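Local coordinates for protein polyketide synthase (Lyngbya majuscula 19L, PDB 3QIT) that acts as the thioesterase domain of curacin A biosynthesis, a decarboxylating alpha/beta hydrolase that probably releases the polyketide chain with formation of a terminal alkene, at residues P129-E134 / S221-M226; Q172-L177 / G268-I273. All blocks are in the same frame, centred on the assembly; numbering follows the deposited sequence.

Contact 1: P129-E134 / S221-M226; sequences PLPAEE and SQYLEM
Tyr223 reaches out of helix 220-229 and brings the CD2-CE2 edge of its ring to the loop 129-134. Its CG stands anti to the backbone N (chi1 -174°), which carries the ring off the helix and alongside Leu130, Pro131 and the carbonyl of Pro129. Pro131 comes nearest: its CD lies 3.6 Å from Tyr223 CD2, approaching the ring obliquely. The CG of the same proline sits near Tyr223 CB, at the root of the side chain. Leu130 meets the ring differently. Its CD2 methyl lies at the ring edge, in the ring plane, 3.9 Å from Tyr223 CD2. That methyl also touches Leu224 CD2 at 3.9 Å, and the two leucine side chains cross at about a right angle. One branch of Leu130 thus bridges two neighbouring residues of the helix.

The polar link is made by water. A water donates to Pro129 O at 2.6 Å and makes a weak bond of 2.9 Å to Tyr223 OH. The hydroxyl has a second, direct partner in Thr110 OG1 on helix 104-115, so the buried phenol end is satisfied. Pro131 O is hydrogen-bonded to NH1 of Arg220, the first residue of helix 220-229. Gln252 of helix 247-256 touches both leucines. Mainly apolar side chains thus pack the loop after strand 120-126 on helix 220-229 of this alpha/beta hydrolase fold, and the loop's Pro129 side chain touches the probable nucleophile elbow and Ser-His-Glu triad.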
# COMPACT_ATOMS: atom_id res chain seq x y z
N PRO B 129 -2.02 -14.70 15.44
CA PRO B 129 -0.64 -15.10 15.10
C PRO B 129 0.39 -14.12 15.65
O PRO B 129 0.05 -13.03 16.11
CB PRO B 129 -0.64 -15.11 13.56
CG PRO B 129 -1.85 -14.29 13.14
CD PRO B 129 -2.73 -14.02 14.34
N LEU B 130 1.66 -14.52 15.63
CA LEU B 130 2.73 -13.59 15.90
C LEU B 130 3.65 -13.66 14.69
O LEU B 130 3.85 -14.76 14.15
CB LEU B 130 3.51 -13.98 17.16
CG LEU B 130 2.99 -13.62 18.55
CD1 LEU B 130 4.05 -13.96 19.60
CD2 LEU B 130 2.60 -12.14 18.63
N PRO B 131 4.17 -12.51 14.25
CA PRO B 131 5.20 -12.50 13.20
C PRO B 131 6.44 -13.26 13.64
O PRO B 131 6.85 -13.19 14.81
CB PRO B 131 5.54 -11.01 13.06
CG PRO B 131 4.36 -10.29 13.58
CD PRO B 131 3.83 -11.14 14.69
N ALA B 132 7.04 -14.00 12.71
CA ALA B 132 8.28 -14.74 13.00
C ALA B 132 9.43 -13.78 13.31
O ALA B 132 9.47 -12.65 12.80
CB ALA B 132 8.64 -15.65 11.84
N GLU B 133 10.35 -14.22 14.17
CA GLU B 133 11.61 -13.53 14.38
C GLU B 133 12.36 -13.62 13.05
O GLU B 133 12.64 -14.72 12.57
CB GLU B 133 12.40 -14.21 15.51
CG GLU B 133 13.71 -13.53 15.90
CD GLU B 133 13.52 -12.24 16.69
OE1 GLU B 133 12.62 -12.20 17.57
OE2 GLU B 133 14.26 -11.28 16.44
N GLU B 134 12.65 -12.46 12.46
CA GLU B 134 13.25 -12.37 11.12
C GLU B 134 14.78 -12.46 11.15
O GLU B 134 15.41 -11.96 12.08
CB GLU B 134 12.81 -11.06 10.44
CG GLU B 134 13.15 -9.78 11.22
CD GLU B 134 12.09 -8.68 11.11
OE1 GLU B 134 11.17 -8.80 10.26
OE2 GLU B 134 12.17 -7.69 11.87
N SER B 221 9.05 -7.58 17.05
CA SER B 221 9.29 -6.65 18.16
C SER B 221 8.28 -5.50 18.20
O SER B 221 7.67 -5.24 19.24
CB SER B 221 10.73 -6.11 18.07
OG SER B 221 11.04 -5.36 19.22
N GLN B 222 8.11 -4.83 17.07
CA GLN B 222 7.17 -3.71 16.95
C GLN B 222 5.73 -4.16 17.24
O GLN B 222 4.97 -3.46 17.93
CB GLN B 222 7.26 -3.08 15.56
CG GLN B 222 6.53 -1.75 15.41
CD GLN B 222 7.41 -0.55 15.75
OE1 GLN B 222 7.93 -0.43 16.87
NE2 GLN B 222 7.57 0.36 14.79
N TYR B 223 5.36 -5.33 16.71
CA TYR B 223 4.02 -5.87 16.90
C TYR B 223 3.71 -6.13 18.37
O TYR B 223 2.61 -5.83 18.82
CB TYR B 223 3.78 -7.14 16.07
CG TYR B 223 2.33 -7.58 16.17
CD1 TYR B 223 1.31 -6.71 15.79
CD2 TYR B 223 1.98 -8.82 16.71
CE1 TYR B 223 -0.02 -7.07 15.89
CE2 TYR B 223 0.63 -9.20 16.81
CZ TYR B 223 -0.37 -8.31 16.40
OH TYR B 223 -1.71 -8.62 16.50
N LEU B 224 4.67 -6.68 19.10
CA LEU B 224 4.49 -6.90 20.53
C LEU B 224 4.26 -5.58 21.26
O LEU B 224 3.48 -5.52 22.21
CB LEU B 224 5.69 -7.64 21.14
CG LEU B 224 5.92 -9.09 20.69
CD1 LEU B 224 7.19 -9.65 21.33
CD2 LEU B 224 4.71 -9.97 21.02
N GLU B 225 4.92 -4.52 20.81
CA GLU B 225 4.70 -3.22 21.42
C GLU B 225 3.26 -2.76 21.21
O GLU B 225 2.67 -2.16 22.11
CB GLU B 225 5.71 -2.17 20.94
CG GLU B 225 7.13 -2.38 21.46
CD GLU B 225 7.29 -2.13 22.96
OE1 GLU B 225 8.32 -2.55 23.53
OE2 GLU B 225 6.39 -1.50 23.58
N MET B 226 2.71 -3.05 20.03
CA MET B 226 1.30 -2.78 19.76
C MET B 226 0.43 -3.55 20.74
O MET B 226 -0.45 -2.96 21.39
CB MET B 226 0.94 -3.14 18.31
CG MET B 226 -0.55 -3.42 18.06
SD MET B 226 -0.99 -3.49 16.32
CE MET B 226 -0.95 -1.74 15.94
O HOH W 1 -1.12 -10.99 15.03

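Contact 2: Q172-L177 / G268-I273; sequences QAIPSL and GHNLHI
Ile174 and Asn270 face each other with CA atoms 7.1 Å apart, and Leu177 and Ile273 with CA atoms 6.4 Å apart; Ile174 follows helix 163-173 and starts a type I turn to Leu177, while Asn270 is the centre of an inverse gamma turn. The type I turn is closed by a 2.9 Å bond from Leu177 N to Ile174 O.

Ile174 crosses Asn270 at about a right angle, its CG1 lying 3.6 Å from Asn270 ND2. Its CD1 rests near the amide carbon. The other branch, CG2, turns to Ile273 and meets CB at 3.9 Å. In Ile273, CG1 lies beside the backbone N (chi1 -51°), which puts CG2 anti to that N, and this methyl lies against the end of the type I turn. There it comes 3.1 Å from Ser176 OG, a tight contact, and 3.7 Å from Leu177 CD2. Ser176 OG is hydrogen-bonded to Asp274 OD1, next along the chain from Ile273. Asp274 also accepts a bond from Gly268 N through OD2, so one carboxylate links the turn to the loop 268-270.

His269, in the same loop, bonds through ND1 to Glu127 and touches Ser103. This geometry is consistent with a Ser-His-Glu catalytic triad, the histidine loop of an alpha/beta hydrolase.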
# COMPACT_ATOMS: atom_id res chain seq x y z
N GLN B 172 -12.02 -30.26 2.72
CA GLN B 172 -10.72 -30.87 2.96
C GLN B 172 -9.83 -29.95 3.79
O GLN B 172 -9.09 -30.43 4.66
CB GLN B 172 -10.06 -31.33 1.65
CG GLN B 172 -10.85 -32.47 1.00
CD GLN B 172 -10.15 -33.09 -0.20
OE1 GLN B 172 -8.94 -33.34 -0.18
NE2 GLN B 172 -10.92 -33.36 -1.25
N ALA B 173 -9.95 -28.63 3.56
CA ALA B 173 -9.18 -27.61 4.28
C ALA B 173 -9.65 -27.46 5.73
O ALA B 173 -8.84 -27.21 6.63
CB ALA B 173 -9.25 -26.26 3.56
N ILE B 174 -10.96 -27.60 5.93
CA ILE B 174 -11.59 -27.50 7.25
C ILE B 174 -12.56 -28.68 7.46
O ILE B 174 -13.76 -28.57 7.18
CB ILE B 174 -12.34 -26.14 7.44
CG1 ILE B 174 -11.43 -24.96 7.08
CG2 ILE B 174 -12.82 -26.02 8.89
CD1 ILE B 174 -12.12 -23.59 7.11
N PRO B 175 -12.04 -29.83 7.96
CA PRO B 175 -12.80 -31.08 8.01
C PRO B 175 -14.07 -31.00 8.83
O PRO B 175 -15.02 -31.73 8.56
CB PRO B 175 -11.81 -32.07 8.63
CG PRO B 175 -10.49 -31.58 8.14
CD PRO B 175 -10.61 -30.07 8.22
N SER B 176 -14.10 -30.12 9.83
CA SER B 176 -15.30 -29.98 10.64
C SER B 176 -16.44 -29.28 9.89
O SER B 176 -17.57 -29.25 10.40
CB SER B 176 -14.99 -29.21 11.92
OG SER B 176 -14.78 -27.86 11.59
N LEU B 177 -16.18 -28.69 8.72
CA LEU B 177 -17.28 -28.11 7.92
C LEU B 177 -18.28 -29.19 7.57
O LEU B 177 -17.89 -30.27 7.13
CB LEU B 177 -16.76 -27.47 6.61
CG LEU B 177 -16.24 -26.04 6.55
CD1 LEU B 177 -15.71 -25.77 5.14
CD2 LEU B 177 -17.33 -25.04 6.88
N GLY B 268 -9.06 -27.01 16.46
CA GLY B 268 -7.79 -26.58 15.87
C GLY B 268 -7.78 -25.09 15.54
O GLY B 268 -8.33 -24.29 16.29
N HIS B 269 -7.12 -24.72 14.45
CA HIS B 269 -6.98 -23.32 14.08
C HIS B 269 -8.33 -22.70 13.73
O HIS B 269 -8.57 -21.51 14.02
CB HIS B 269 -6.02 -23.20 12.89
CG HIS B 269 -5.85 -21.80 12.41
ND1 HIS B 269 -5.33 -20.80 13.20
CD2 HIS B 269 -6.11 -21.23 11.20
CE1 HIS B 269 -5.29 -19.67 12.51
NE2 HIS B 269 -5.75 -19.90 11.30
N ASN B 270 -9.19 -23.50 13.12
CA ASN B 270 -10.42 -22.96 12.54
C ASN B 270 -11.60 -23.03 13.50
O ASN B 270 -12.61 -23.68 13.23
CB ASN B 270 -10.68 -23.66 11.22
CG ASN B 270 -9.66 -23.26 10.18
OD1 ASN B 270 -9.48 -22.07 9.90
ND2 ASN B 270 -8.97 -24.25 9.63
N LEU B 271 -11.46 -22.32 14.61
CA LEU B 271 -12.43 -22.38 15.70
C LEU B 271 -13.81 -21.83 15.34
O LEU B 271 -14.82 -22.23 15.91
CB LEU B 271 -11.89 -21.65 16.93
CG LEU B 271 -10.74 -22.31 17.71
CD1 LEU B 271 -10.31 -21.41 18.87
CD2 LEU B 271 -11.11 -23.70 18.23
N HIS B 272 -13.86 -20.91 14.38
CA HIS B 272 -15.14 -20.39 13.91
C HIS B 272 -16.00 -21.48 13.28
O HIS B 272 -17.22 -21.32 13.17
CB HIS B 272 -14.93 -19.21 12.94
CG HIS B 272 -14.12 -19.54 11.73
ND1 HIS B 272 -12.88 -20.15 11.81
CD2 HIS B 272 -14.36 -19.35 10.42
CE1 HIS B 272 -12.40 -20.31 10.59
NE2 HIS B 272 -13.28 -19.84 9.73
N ILE B 273 -15.38 -22.61 12.92
CA ILE B 273 -16.11 -23.75 12.39
C ILE B 273 -16.12 -24.89 13.42
O ILE B 273 -17.18 -25.46 13.72
CB ILE B 273 -15.50 -24.26 11.06
CG1 ILE B 273 -15.31 -23.10 10.07
CG2 ILE B 273 -16.33 -25.40 10.47
CD1 ILE B 273 -16.57 -22.31 9.78

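Contacts 1 and 2 lie on different parts of one alpha/beta hydrolase domain. Their centres are 25 Å apart, and their nearest atoms are about 6 Å apart without touching. The segments alternate along the chain, 129-134 and 172-177 preceding 221-226 and 268-273. Both approach the putative triad. In contact 1 the side chain of Pro129 touches residues of the probable triad and of what is probably the nucleophile elbow around Ser103. Contact 2 contains the presumed triad histidine, His269. Its bond to Glu127 leads back to the start of the loop that holds Pro129. Contact 1 also borders the second subunit, where Met226 packs on Leu144 of that other chain. No other chain of the assembly touches contact 2.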